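Long-range contact in oxidized polyvinyl alcohol hydrolase (Pseudomonas sp. VM15C, PDB 3WWE), which hydrolyses beta-diketones such as 4,6-nonanedione and cleaves oxidized polyvinyl alcohol in the second step of that polymer's degradation: residues A[258-263]-A[273-278]. Numbering follows the deposited sequence.
Sequences DLWNCT and ADYRPS. With AE3 (2-(2-ethoxyethoxy)ethanol), chain B.
Tyr275 and Trp260 run alongside each other, their ends on the same side, at the open end of an antiparallel beta hairpin (strands 259-263 and 269-274) that follows Asp258, the probable acid of an alpha/beta-hydrolase-type Ser-His-Asp triad with Ser177 and His303. The tyrosine ring turns its edge to the strand: Tyr275 CE1 lies 3.8 Å from Trp260 CB. The indole, swung opposite the main-chain nitrogen (chi1 -178°), extends past this methylene, and Trp260 CD1 comes within 3.8 Å of C5 of the bound 2-(2-ethoxyethoxy)ethanol. The Asp258 side chain passes across that of Tyr275, its carboxylate plane tilted 24° from the ring, and brings OD1 to 3.3 Å from Tyr275 CD1; the same oxygen is hydrogen-bonded to His303 ND1, and the His303 ring stacks on the tyrosine. Cut back to an alanine, Tyr275 would probably leave a gap between Trp260 and Asp258 and the ligand hydroxyl without this partner. On the other face of the hairpin, Leu259 CD2 packs against the carboxylate of Asp274, which N-caps helix 275-288: Asp274 OD1 receives Arg276 N from above the carboxylate plane. Between the strands, Trp260 N donates to Ala273 O over 2.9 Å. Near Ser177, the probable nucleophile, Tyr275 OH and ligand O4 are hydrogen-bonded at 2.7 Å.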
# COMPACT_ATOMS: atom_id res chain seq x y z
N ASP A 258 -5.87 -2.09 -16.04
CA ASP A 258 -5.69 -2.19 -14.59
C ASP A 258 -7.11 -2.10 -14.04
O ASP A 258 -7.60 -1.01 -13.76
CB ASP A 258 -4.83 -1.03 -14.08
CG ASP A 258 -4.38 -1.21 -12.62
OD1 ASP A 258 -4.88 -2.15 -11.95
OD2 ASP A 258 -3.55 -0.42 -12.13
N LEU A 259 -7.78 -3.24 -13.93
CA LEU A 259 -9.18 -3.30 -13.48
C LEU A 259 -9.27 -4.63 -12.77
O LEU A 259 -8.41 -5.48 -12.98
CB LEU A 259 -10.14 -3.38 -14.67
CG LEU A 259 -10.10 -2.39 -15.82
CD1 LEU A 259 -10.84 -3.01 -17.06
CD2 LEU A 259 -10.75 -1.09 -15.36
N TRP A 260 -10.31 -4.81 -11.95
CA TRP A 260 -10.48 -6.09 -11.24
C TRP A 260 -11.93 -6.59 -11.28
O TRP A 260 -12.87 -5.85 -10.97
CB TRP A 260 -10.02 -5.95 -9.78
CG TRP A 260 -10.11 -7.18 -8.97
CD1 TRP A 260 -11.10 -7.51 -8.10
CD2 TRP A 260 -9.22 -8.31 -9.00
NE1 TRP A 260 -10.91 -8.78 -7.60
CE2 TRP A 260 -9.76 -9.30 -8.14
CE3 TRP A 260 -8.03 -8.59 -9.68
CZ2 TRP A 260 -9.15 -10.55 -7.93
CZ3 TRP A 260 -7.41 -9.84 -9.48
CH2 TRP A 260 -7.98 -10.81 -8.61
N ASN A 261 -12.12 -7.83 -11.67
CA ASN A 261 -13.46 -8.40 -11.72
C ASN A 261 -13.56 -9.33 -10.55
O ASN A 261 -12.69 -10.19 -10.38
CB ASN A 261 -13.68 -9.22 -12.98
CG ASN A 261 -13.58 -8.40 -14.24
OD1 ASN A 261 -12.79 -8.71 -15.15
ND2 ASN A 261 -14.36 -7.35 -14.30
N CYS A 262 -14.61 -9.15 -9.74
CA CYS A 262 -14.87 -10.04 -8.60
C CYS A 262 -15.53 -11.33 -9.12
O CYS A 262 -15.99 -11.39 -10.25
CB CYS A 262 -15.81 -9.38 -7.60
SG CYS A 262 -14.99 -8.12 -6.57
N THR A 263 -15.59 -12.33 -8.26
CA THR A 263 -16.17 -13.62 -8.56
C THR A 263 -17.34 -13.88 -7.60
O THR A 263 -17.16 -13.88 -6.37
CB THR A 263 -15.13 -14.74 -8.34
OG1 THR A 263 -13.99 -14.52 -9.19
CG2 THR A 263 -15.73 -16.13 -8.66
N ALA A 273 -13.83 -3.03 -9.57
CA ALA A 273 -12.80 -2.04 -9.23
C ALA A 273 -12.06 -1.55 -10.46
O ALA A 273 -11.58 -2.35 -11.27
CB ALA A 273 -11.81 -2.61 -8.24
N ASP A 274 -11.98 -0.25 -10.59
CA ASP A 274 -11.26 0.37 -11.72
C ASP A 274 -10.19 1.24 -11.06
O ASP A 274 -10.53 2.19 -10.37
CB ASP A 274 -12.22 1.24 -12.51
CG ASP A 274 -11.54 1.91 -13.69
OD1 ASP A 274 -10.27 1.91 -13.76
OD2 ASP A 274 -12.31 2.43 -14.53
N TYR A 275 -8.92 0.92 -11.29
CA TYR A 275 -7.84 1.67 -10.64
C TYR A 275 -7.44 3.05 -11.21
O TYR A 275 -6.65 3.79 -10.62
CB TYR A 275 -6.65 0.73 -10.45
CG TYR A 275 -7.09 -0.45 -9.63
CD1 TYR A 275 -7.60 -1.60 -10.25
CD2 TYR A 275 -7.12 -0.38 -8.23
CE1 TYR A 275 -8.14 -2.65 -9.49
CE2 TYR A 275 -7.66 -1.43 -7.46
CZ TYR A 275 -8.16 -2.55 -8.11
OH TYR A 275 -8.66 -3.59 -7.40
N ARG A 276 -8.01 3.42 -12.35
CA ARG A 276 -7.74 4.75 -12.91
C ARG A 276 -8.19 5.81 -11.88
O ARG A 276 -7.39 6.63 -11.41
CB ARG A 276 -8.51 4.96 -14.22
CG ARG A 276 -8.25 6.30 -14.90
CD ARG A 276 -9.29 6.47 -16.06
NE ARG A 276 -9.15 5.38 -17.02
CZ ARG A 276 -8.36 5.46 -18.09
NH1 ARG A 276 -7.69 6.56 -18.31
NH2 ARG A 276 -8.21 4.42 -18.90
N PRO A 277 -9.49 5.80 -11.51
CA PRO A 277 -9.97 6.80 -10.54
C PRO A 277 -9.33 6.75 -9.14
O PRO A 277 -9.18 7.80 -8.50
CB PRO A 277 -11.47 6.56 -10.48
CG PRO A 277 -11.62 5.11 -10.87
CD PRO A 277 -10.60 4.98 -11.99
N SER A 278 -8.99 5.57 -8.68
CA SER A 278 -8.40 5.42 -7.34
C SER A 278 -6.93 5.86 -7.30
O SER A 278 -6.51 6.41 -6.30
CB SER A 278 -8.54 3.98 -6.85
OG SER A 278 -7.84 3.10 -7.71
C1 AE3 B . -16.60 -3.85 -3.65
C2 AE3 B . -15.26 -4.19 -3.05
O2 AE3 B . -14.47 -4.82 -4.05
C3 AE3 B . -13.14 -4.32 -3.93
C4 AE3 B . -12.18 -5.14 -4.79
O3 AE3 B . -10.84 -4.69 -4.56
C5 AE3 B . -9.93 -5.76 -4.96
C6 AE3 B . -8.48 -5.36 -4.61
O4 AE3 B . -8.27 -3.91 -4.75
O HOH W 1 -7.74 1.29 -15.12